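Local coordinates for uncharacterized protein BT_3980 with actin-like ATPase fold (Bacteroides thetaiotaomicron VPI-5482, PDB 3HRG) that is of unknown function but adopts an actin-like ATPase fold, which is consistent with nucleotide binding that remains unproven, at residues 160-166 with 213-219; 143-148 with 173-177; 193-197 with 223-228. All coordinates share one frame; numbering follows the deposited sequence.

From the N terminus, the chain first meets contact 2 at 143-148, where helix 144-154 leaves strand 139-142 of the first five-stranded sheet. Strand 162-167 follows, opening contact 1, before the turn into 171-178 closes contact 2 at 173-177. Helix 193-206 then opens contact 3, strand 215-220 closes contact 1 at 213-219, and helix 225-235 closes contact 3 at 223-228. Contact 1 therefore crosses both others, while contacts 2 and 3 lie in series. Contacts 1 and 2 meet in the second five-stranded sheet, where strands 162-167 and 171-178 are neighbours; contact 3 joins the starts of two helices, about 16 Å from contact 1, centre to centre.

Contact 1: 160-166 with 213-219; sequences SKKMYAS and RDELHLT
Met163 and Leu216 sit opposite each other in strands 162-166 and 215-219, a parallel pair in this actin-like fold that includes strand 162-167, the middle one of the five-stranded sheet that runs 181-189, 171-178, 162-167, 215-220, 239-241. The backbone ladder is regular, as in His217 N to Met163 O at 2.8 Å. Packing is tight on the face carrying Met163, Ala165, Leu216 and Leu218. With its CG swung anti to the backbone N (chi1 170°), Leu216 brings CD1 to 3.7 Å from CG of the selenomethionine Met163. Farther along, Leu218 CD2 lies 3.6 Å from Ala165 CB, and helix 193-206 covers Met163 and Ala165. On the other face, Tyr164 and His217 run side by side with planes at 28°, but the rings are slid apart; the side chains come closest where Tyr164 CD1 meets His217 CB, 3.6 Å.

The looser side is where the strands begin, with Arg213 exposed. Asp214 OD1 takes the Lys161 N-H at 2.9 Å from one face of its carboxylate, and Arg213 NE, in the conformer given, from the opposite face. Replacing Asp214 with an alanine would probably leave the Lys161 N-H without its acceptor and set the Arg213 guanidinium free to turn. The chemistry thus divides: apolar packing seals one face under the helix, while a buried carboxylate ties the polar strand entrance together.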
loop_
_atom_site.group_PDB
_atom_site.type_symbol
_atom_site.label_atom_id
_atom_site.label_comp_id
_atom_site.label_asym_id
_atom_site.label_seq_id
_atom_site.Cartn_x
_atom_site.Cartn_y
_atom_site.Cartn_z
ATOM N N SER A 160 14.324 -11.646 -15.320
ATOM C CA SER A 160 14.569 -12.069 -13.959
ATOM C C SER A 160 13.283 -11.992 -13.143
ATOM O O SER A 160 12.363 -11.234 -13.510
ATOM C CB SER A 160 15.587 -11.111 -13.356
ATOM O OG SER A 160 15.071 -9.759 -13.382
ATOM N N LYS A 161 13.195 -12.789 -12.069
ATOM C CA LYS A 161 12.068 -12.693 -11.130
ATOM C C LYS A 161 12.391 -11.500 -10.261
ATOM O O LYS A 161 13.565 -11.133 -10.074
ATOM C CB LYS A 161 11.878 -13.925 -10.261
ATOM C CG LYS A 161 11.585 -15.191 -11.032
ATOM C CD LYS A 161 11.338 -16.350 -10.097
ATOM C CE LYS A 161 11.138 -17.653 -10.845
ATOM N NZ LYS A 161 10.830 -18.739 -9.863
ATOM N N LYS A 162 11.365 -10.888 -9.695
ATOM C CA LYS A 162 11.588 -9.676 -8.926
ATOM C C LYS A 162 10.827 -9.666 -7.617
ATOM O O LYS A 162 9.685 -10.122 -7.542
ATOM C CB LYS A 162 11.238 -8.463 -9.795
ATOM C CG LYS A 162 12.220 -8.307 -11.002
ATOM C CD LYS A 162 11.779 -7.310 -11.957
ATOM C CE LYS A 162 12.609 -7.306 -13.218
ATOM N NZ LYS A 162 12.329 -8.461 -14.117
HETATM N N MSE A 163 11.507 -9.180 -6.588
HETATM C CA MSE A 163 10.917 -9.001 -5.278
HETATM C C MSE A 163 10.885 -7.500 -5.017
HETATM O O MSE A 163 11.946 -6.847 -5.051
HETATM C CB MSE A 163 11.769 -9.673 -4.176
HETATM C CG MSE A 163 11.201 -9.427 -2.797
HETATM SE SE MSE A 163 12.147 -10.369 -1.369
HETATM C CE MSE A 163 11.762 -12.160 -1.872
ATOM N N TYR A 164 9.700 -6.955 -4.770
ATOM C CA TYR A 164 9.514 -5.525 -4.442
ATOM C C TYR A 164 9.122 -5.480 -2.978
ATOM O O TYR A 164 8.174 -6.134 -2.591
ATOM C CB TYR A 164 8.440 -4.850 -5.296
ATOM C CG TYR A 164 8.809 -4.803 -6.746
ATOM C CD1 TYR A 164 9.544 -3.740 -7.258
ATOM C CD2 TYR A 164 8.447 -5.826 -7.609
ATOM C CE1 TYR A 164 9.914 -3.692 -8.593
ATOM C CE2 TYR A 164 8.813 -5.780 -8.976
ATOM C CZ TYR A 164 9.555 -4.730 -9.443
ATOM O OH TYR A 164 9.906 -4.667 -10.770
ATOM N N ALA A 165 9.887 -4.749 -2.167
ATOM C CA ALA A 165 9.651 -4.617 -0.743
ATOM C C ALA A 165 9.395 -3.160 -0.399
ATOM O O ALA A 165 10.240 -2.292 -0.702
ATOM C CB ALA A 165 10.868 -5.149 0.036
ATOM N N SER A 166 8.228 -2.896 0.195
ATOM C CA SER A 166 7.815 -1.576 0.624
ATOM C C SER A 166 7.980 -1.591 2.143
ATOM O O SER A 166 7.234 -2.259 2.880
ATOM C CB SER A 166 6.388 -1.292 0.244
ATOM O OG SER A 166 6.014 -0.014 0.674
ATOM N N ARG A 213 20.703 -14.121 -10.435
ATOM C CA ARG A 213 19.816 -13.583 -11.483
ATOM C C ARG A 213 18.685 -12.681 -10.990
ATOM O O ARG A 213 18.452 -11.601 -11.541
ATOM C CB ARG A 213 19.154 -14.759 -12.230
ATOM C CG ARG A 213 18.128 -14.431 -13.366
ATOM C CD ARG A 213 17.341 -15.711 -13.730
ATOM N NE ARG A 213 16.352 -16.061 -12.677
ATOM C CZ ARG A 213 15.866 -17.286 -12.429
ATOM N NH1 ARG A 213 16.297 -18.349 -13.108
ATOM N NH2 ARG A 213 14.975 -17.477 -11.451
ATOM N N ASP A 214 17.979 -13.126 -9.951
ATOM C CA ASP A 214 16.773 -12.398 -9.476
ATOM C C ASP A 214 17.065 -11.104 -8.722
ATOM O O ASP A 214 18.142 -10.925 -8.196
ATOM C CB ASP A 214 15.831 -13.391 -8.797
ATOM C CG ASP A 214 15.456 -14.536 -9.725
ATOM O OD1 ASP A 214 15.354 -14.333 -10.939
ATOM O OD2 ASP A 214 15.240 -15.658 -9.257
ATOM N N GLU A 215 16.062 -10.231 -8.643
ATOM C CA GLU A 215 16.287 -8.898 -8.095
ATOM C C GLU A 215 15.411 -8.503 -6.944
ATOM O O GLU A 215 14.242 -8.858 -6.899
ATOM C CB GLU A 215 16.110 -7.840 -9.219
ATOM C CG GLU A 215 17.078 -8.019 -10.393
ATOM C CD GLU A 215 16.928 -6.986 -11.523
ATOM O OE1 GLU A 215 16.054 -6.080 -11.477
ATOM O OE2 GLU A 215 17.709 -7.100 -12.480
ATOM N N LEU A 216 16.013 -7.737 -6.024
ATOM C CA LEU A 216 15.321 -7.161 -4.883
ATOM C C LEU A 216 15.308 -5.649 -5.094
ATOM O O LEU A 216 16.385 -5.029 -5.285
ATOM C CB LEU A 216 16.000 -7.497 -3.549
ATOM C CG LEU A 216 15.484 -6.737 -2.337
ATOM C CD1 LEU A 216 13.952 -6.967 -2.166
ATOM C CD2 LEU A 216 16.282 -7.114 -1.064
ATOM N N HIS A 217 14.115 -5.069 -5.056
ATOM C CA HIS A 217 13.879 -3.631 -5.195
ATOM C C HIS A 217 13.223 -3.116 -3.901
ATOM O O HIS A 217 12.182 -3.607 -3.471
ATOM C CB HIS A 217 13.023 -3.350 -6.423
ATOM C CG HIS A 217 13.672 -3.741 -7.717
ATOM N ND1 HIS A 217 14.204 -2.817 -8.582
ATOM C CD2 HIS A 217 13.880 -4.956 -8.287
ATOM C CE1 HIS A 217 14.721 -3.441 -9.636
ATOM N NE2 HIS A 217 14.540 -4.741 -9.481
ATOM N N LEU A 218 13.858 -2.143 -3.269
ATOM C CA LEU A 218 13.403 -1.607 -1.990
ATOM C C LEU A 218 12.884 -0.183 -2.093
ATOM O O LEU A 218 13.426 0.636 -2.852
ATOM C CB LEU A 218 14.581 -1.610 -1.005
ATOM C CG LEU A 218 15.186 -2.951 -0.630
ATOM C CD1 LEU A 218 16.520 -2.763 0.073
ATOM C CD2 LEU A 218 14.214 -3.725 0.228
ATOM N N THR A 219 11.823 0.105 -1.349
ATOM C CA THR A 219 11.284 1.442 -1.288
ATOM C C THR A 219 10.693 1.686 0.101
ATOM O O THR A 219 10.456 0.733 0.850
ATOM C CB THR A 219 10.252 1.705 -2.408
ATOM O OG1 THR A 219 9.945 3.110 -2.415
ATOM C CG2 THR A 219 9.003 0.894 -2.230
#

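Contact 2: 143-148 with 173-177; sequences QSTPLI and DIYCF
Tyr175 reaches out from strand 173-177 and lodges as a bump in a hollow on helix 144-148 lined by Ser144, Leu147 and Ile148. Its chi1 of -51° sets CG beside the backbone N, and from there the ring runs out to the helix with its hydroxyl leading. At the far end Ser144 OG lies in the ring plane, 2.6 Å from Tyr175 OH, in a hydrogen bond that either hydroxyl could donate. Two aliphatic side chains shape the rest of the hollow. Leu147 CD1 comes to 3.9 Å from Tyr175 CE2, while Ile148, crossing the tyrosine at about a right angle, puts CG1 3.7 Å from Tyr175 CD1. A second bump, the Phe177 ring, comes up beside the next part of the helix, its CZ 3.7 Å from Ile148 O and a little farther from Ile148 CG2.

At the other end the fit is made by water. Gln143 OE1 and Asp173 OD2 are both acceptors, and water 1 gives a proton to each, 2.7 Å from either atom. Asp173 is further held by Ser187 and by a salt bridge to Arg168; an unidentified ligand lies about 6 Å from its side chain.

The axes of the short helix and strand segments approach to 10.2 Å, inclined at 33°. Helix 248-255 packs on Pro146 and Leu147; strand 181-189 borders Ile148, Tyr175 and Phe177, and on the opposite side of the strand Ile174 and Cys176 meet helix 193-206.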
loop_
_atom_site.group_PDB
_atom_site.type_symbol
_atom_site.label_atom_id
_atom_site.label_comp_id
_atom_site.label_asym_id
_atom_site.label_seq_id
_atom_site.Cartn_x
_atom_site.Cartn_y
_atom_site.Cartn_z
ATOM N N GLN A 143 -3.590 -0.665 0.427
ATOM C CA GLN A 143 -2.428 -0.039 -0.227
ATOM C C GLN A 143 -1.780 -1.058 -1.192
ATOM O O GLN A 143 -1.236 -0.672 -2.237
ATOM C CB GLN A 143 -1.430 0.475 0.798
ATOM C CG GLN A 143 -0.181 1.069 0.192
ATOM C CD GLN A 143 0.868 1.409 1.175
ATOM O OE1 GLN A 143 1.207 0.593 2.030
ATOM N NE2 GLN A 143 1.478 2.591 1.015
ATOM N N SER A 144 -1.865 -2.347 -0.849
ATOM C CA SER A 144 -1.347 -3.411 -1.696
ATOM C C SER A 144 -1.965 -3.478 -3.108
ATOM O O SER A 144 -1.290 -3.903 -4.053
ATOM C CB SER A 144 -1.514 -4.745 -1.016
ATOM O OG SER A 144 -0.696 -4.841 0.143
ATOM N N THR A 145 -3.212 -3.037 -3.260
ATOM C CA THR A 145 -3.891 -3.081 -4.566
ATOM C C THR A 145 -3.181 -2.242 -5.669
ATOM O O THR A 145 -2.745 -2.820 -6.681
ATOM C CB THR A 145 -5.366 -2.780 -4.389
ATOM O OG1 THR A 145 -5.927 -3.789 -3.533
ATOM C CG2 THR A 145 -6.091 -2.723 -5.744
ATOM N N PRO A 146 -3.048 -0.909 -5.492
ATOM C CA PRO A 146 -2.284 -0.178 -6.498
ATOM C C PRO A 146 -0.805 -0.589 -6.568
ATOM O O PRO A 146 -0.228 -0.497 -7.635
ATOM C CB PRO A 146 -2.394 1.292 -6.027
ATOM C CG PRO A 146 -2.819 1.177 -4.571
ATOM C CD PRO A 146 -3.673 0.015 -4.517
ATOM N N LEU A 147 -0.192 -1.014 -5.458
ATOM C CA LEU A 147 1.212 -1.404 -5.488
ATOM C C LEU A 147 1.426 -2.632 -6.388
ATOM O O LEU A 147 2.346 -2.656 -7.194
ATOM C CB LEU A 147 1.789 -1.628 -4.091
ATOM C CG LEU A 147 2.068 -0.403 -3.210
ATOM C CD1 LEU A 147 2.688 -0.814 -1.872
ATOM C CD2 LEU A 147 2.983 0.595 -3.897
ATOM N N ILE A 148 0.549 -3.611 -6.276
ATOM C CA ILE A 148 0.635 -4.821 -7.102
ATOM C C ILE A 148 0.438 -4.494 -8.562
ATOM O O ILE A 148 1.212 -4.955 -9.399
ATOM C CB ILE A 148 -0.398 -5.868 -6.668
ATOM C CG1 ILE A 148 0.049 -6.451 -5.342
ATOM C CG2 ILE A 148 -0.533 -6.971 -7.730
ATOM C CD1 ILE A 148 -0.978 -7.292 -4.624
ATOM N N ASP A 173 6.179 -4.934 3.513
ATOM C CA ASP A 173 5.199 -5.497 2.578
ATOM C C ASP A 173 6.016 -6.035 1.414
ATOM O O ASP A 173 6.830 -5.285 0.833
ATOM C CB ASP A 173 4.188 -4.420 2.112
ATOM C CG ASP A 173 3.439 -3.742 3.270
ATOM O OD1 ASP A 173 3.264 -4.367 4.330
ATOM O OD2 ASP A 173 3.035 -2.543 3.137
ATOM N N ILE A 174 5.862 -7.324 1.115
ATOM C CA ILE A 174 6.649 -7.998 0.082
ATOM C C ILE A 174 5.750 -8.483 -1.049
ATOM O O ILE A 174 4.753 -9.174 -0.799
ATOM C CB ILE A 174 7.459 -9.150 0.663
ATOM C CG1 ILE A 174 8.367 -8.660 1.795
ATOM C CG2 ILE A 174 8.275 -9.877 -0.435
ATOM C CD1 ILE A 174 9.174 -9.753 2.476
ATOM N N TYR A 175 6.140 -8.136 -2.275
ATOM C CA TYR A 175 5.395 -8.440 -3.504
ATOM C C TYR A 175 6.373 -9.054 -4.503
ATOM O O TYR A 175 7.325 -8.389 -4.951
ATOM C CB TYR A 175 4.767 -7.187 -4.089
ATOM C CG TYR A 175 3.966 -6.400 -3.076
ATOM C CD1 TYR A 175 2.661 -6.762 -2.750
ATOM C CD2 TYR A 175 4.534 -5.320 -2.411
ATOM C CE1 TYR A 175 1.908 -6.033 -1.794
ATOM C CE2 TYR A 175 3.787 -4.556 -1.476
ATOM C CZ TYR A 175 2.491 -4.943 -1.162
ATOM O OH TYR A 175 1.776 -4.239 -0.221
ATOM N N CYS A 176 6.134 -10.307 -4.875
ATOM C CA CYS A 176 7.045 -11.031 -5.767
ATOM C C CYS A 176 6.406 -11.362 -7.103
ATOM O O CYS A 176 5.239 -11.752 -7.145
ATOM C CB CYS A 176 7.544 -12.322 -5.096
ATOM S SG CYS A 176 8.466 -11.986 -3.615
ATOM N N PHE A 177 7.211 -11.271 -8.178
ATOM C CA PHE A 177 6.711 -11.464 -9.531
ATOM C C PHE A 177 7.598 -12.222 -10.480
ATOM O O PHE A 177 8.817 -12.199 -10.358
ATOM C CB PHE A 177 6.514 -10.094 -10.213
ATOM C CG PHE A 177 5.499 -9.230 -9.564
ATOM C CD1 PHE A 177 5.853 -8.395 -8.505
ATOM C CD2 PHE A 177 4.176 -9.262 -9.983
ATOM C CE1 PHE A 177 4.879 -7.580 -7.917
ATOM C CE2 PHE A 177 3.235 -8.455 -9.405
ATOM C CZ PHE A 177 3.571 -7.629 -8.378
HETATM O O HOH W 1 3.740 -0.321 1.828
HETATM O O HOH W 2 0.276 -1.918 3.268
#

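Contact 3: 193-197 with 223-228; sequences TEDRI and SDKETL
The guanidinium of Arg196 meets Ser223 at its edge: Ser223 O and water 3 both lie in its plane, and NH1 donates to Ser223 OG at 2.9 Å, with that oxygen tilted 19° out of the plane. The setting is where two helices of the actin-like fold start side by side, 193-206 and 225-235; the second belongs to the beta-alpha-beta crossover from strand 215-220 to strand 239-241. Carrying the long arm of Arg196 to Ser223 is a chain extended from CG to NE.

Water 3 ties the same corner together, accepting from Arg196 NH1 at 3.0 Å and donating to Ser223 O and to Thr193 OG1. The side chains of Thr193 and Asp224 cross at about a right angle. Thr193 OG1 is modelled 2.4 Å from Asp224 OD2, a hydrogen bond so short that its detail is doubtful. Asp224 holds the N-cap position of helix 225-235 without making a capping bond.

Next to these polar groups the contact turns apolar. Thr193 CG2 rests 3.7 Å from Leu228 CA, and the Ile197 and Leu228 side chains run antiparallel alongside one another, Ile197 CG1 3.8 Å from Leu228 CD1.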
loop_
_atom_site.group_PDB
_atom_site.type_symbol
_atom_site.label_atom_id
_atom_site.label_comp_id
_atom_site.label_asym_id
_atom_site.label_seq_id
_atom_site.Cartn_x
_atom_site.Cartn_y
_atom_site.Cartn_z
ATOM N N THR A 193 16.385 -3.628 11.453
ATOM C CA THR A 193 17.143 -4.195 10.383
ATOM C C THR A 193 17.230 -5.723 10.398
ATOM O O THR A 193 16.973 -6.314 9.362
ATOM C CB THR A 193 18.527 -3.587 10.380
ATOM O OG1 THR A 193 18.369 -2.156 10.405
ATOM C CG2 THR A 193 19.249 -3.992 9.162
ATOM N N GLU A 194 17.553 -6.328 11.538
ATOM C CA GLU A 194 17.691 -7.810 11.590
ATOM C C GLU A 194 16.392 -8.525 11.214
ATOM O O GLU A 194 16.452 -9.530 10.527
ATOM C CB GLU A 194 18.221 -8.325 12.940
ATOM C CG GLU A 194 17.266 -8.166 14.108
ATOM C CD GLU A 194 17.884 -8.524 15.454
ATOM O OE1 GLU A 194 18.226 -9.702 15.709
ATOM O OE2 GLU A 194 17.991 -7.602 16.288
ATOM N N ASP A 195 15.238 -8.021 11.645
ATOM C CA ASP A 195 13.928 -8.620 11.308
ATOM C C ASP A 195 13.549 -8.406 9.852
ATOM O O ASP A 195 12.943 -9.269 9.196
ATOM C CB ASP A 195 12.784 -7.950 12.023
ATOM C CG ASP A 195 12.774 -8.127 13.476
ATOM O OD1 ASP A 195 13.371 -9.095 13.982
ATOM O OD2 ASP A 195 12.079 -7.285 14.092
ATOM N N ARG A 196 13.850 -7.211 9.343
ATOM C CA ARG A 196 13.554 -6.909 7.951
ATOM C C ARG A 196 14.313 -7.885 7.043
ATOM O O ARG A 196 13.736 -8.459 6.123
ATOM C CB ARG A 196 13.955 -5.453 7.621
ATOM C CG ARG A 196 13.023 -4.428 8.242
ATOM C CD ARG A 196 13.532 -3.006 8.079
ATOM N NE ARG A 196 12.536 -2.057 8.539
ATOM C CZ ARG A 196 12.720 -0.752 8.723
ATOM N NH1 ARG A 196 13.922 -0.180 8.569
ATOM N NH2 ARG A 196 11.690 -0.006 9.121
ATOM N N ILE A 197 15.612 -8.048 7.303
ATOM C CA ILE A 197 16.442 -8.962 6.519
ATOM C C ILE A 197 15.929 -10.400 6.657
ATOM O O ILE A 197 15.855 -11.147 5.687
ATOM C CB ILE A 197 17.904 -8.932 6.981
ATOM C CG1 ILE A 197 18.565 -7.575 6.706
ATOM C CG2 ILE A 197 18.715 -10.007 6.275
ATOM C CD1 ILE A 197 19.801 -7.344 7.618
ATOM N N SER A 223 15.453 3.209 7.194
ATOM C CA SER A 223 16.278 3.586 8.309
ATOM C C SER A 223 17.397 2.546 8.385
ATOM O O SER A 223 17.213 1.395 7.949
ATOM C CB SER A 223 15.460 3.592 9.591
ATOM O OG SER A 223 14.892 2.307 9.794
ATOM N N ASP A 224 18.553 2.960 8.894
ATOM C CA ASP A 224 19.703 2.077 9.031
ATOM C C ASP A 224 20.043 1.448 7.670
ATOM O O ASP A 224 20.327 0.246 7.572
ATOM C CB ASP A 224 19.352 0.993 10.068
ATOM C CG ASP A 224 20.554 0.277 10.613
ATOM O OD1 ASP A 224 21.647 0.887 10.727
ATOM O OD2 ASP A 224 20.379 -0.907 10.966
ATOM N N LYS A 225 19.997 2.273 6.622
ATOM C CA LYS A 225 20.197 1.805 5.252
ATOM C C LYS A 225 21.538 1.095 5.041
ATOM O O LYS A 225 21.573 0.005 4.460
ATOM C CB LYS A 225 20.099 2.975 4.262
ATOM C CG LYS A 225 20.041 2.549 2.782
ATOM C CD LYS A 225 20.353 3.696 1.781
ATOM C CE LYS A 225 21.831 4.118 1.767
ATOM N N GLU A 226 22.618 1.670 5.548
ATOM C CA GLU A 226 23.944 1.079 5.324
ATOM C C GLU A 226 24.011 -0.375 5.825
ATOM O O GLU A 226 24.457 -1.262 5.094
ATOM C CB GLU A 226 25.040 1.938 5.927
ATOM C CG GLU A 226 26.457 1.486 5.553
ATOM C CD GLU A 226 27.522 2.473 5.987
ATOM O OE1 GLU A 226 27.191 3.621 6.378
ATOM O OE2 GLU A 226 28.712 2.111 5.933
ATOM N N THR A 227 23.518 -0.610 7.036
ATOM C CA THR A 227 23.511 -1.950 7.627
ATOM C C THR A 227 22.602 -2.889 6.857
ATOM O O THR A 227 22.987 -4.033 6.560
ATOM C CB THR A 227 23.102 -1.878 9.106
ATOM O OG1 THR A 227 24.057 -1.066 9.784
ATOM C CG2 THR A 227 23.068 -3.275 9.755
ATOM N N LEU A 228 21.405 -2.420 6.544
ATOM C CA LEU A 228 20.465 -3.190 5.778
ATOM C C LEU A 228 21.075 -3.663 4.442
ATOM O O LEU A 228 21.045 -4.869 4.128
ATOM C CB LEU A 228 19.204 -2.354 5.514
ATOM C CG LEU A 228 18.071 -2.965 4.704
ATOM C CD1 LEU A 228 17.497 -4.221 5.387
ATOM C CD2 LEU A 228 16.983 -1.886 4.477
HETATM O O HOH W 3 16.708 -1.249 8.285
#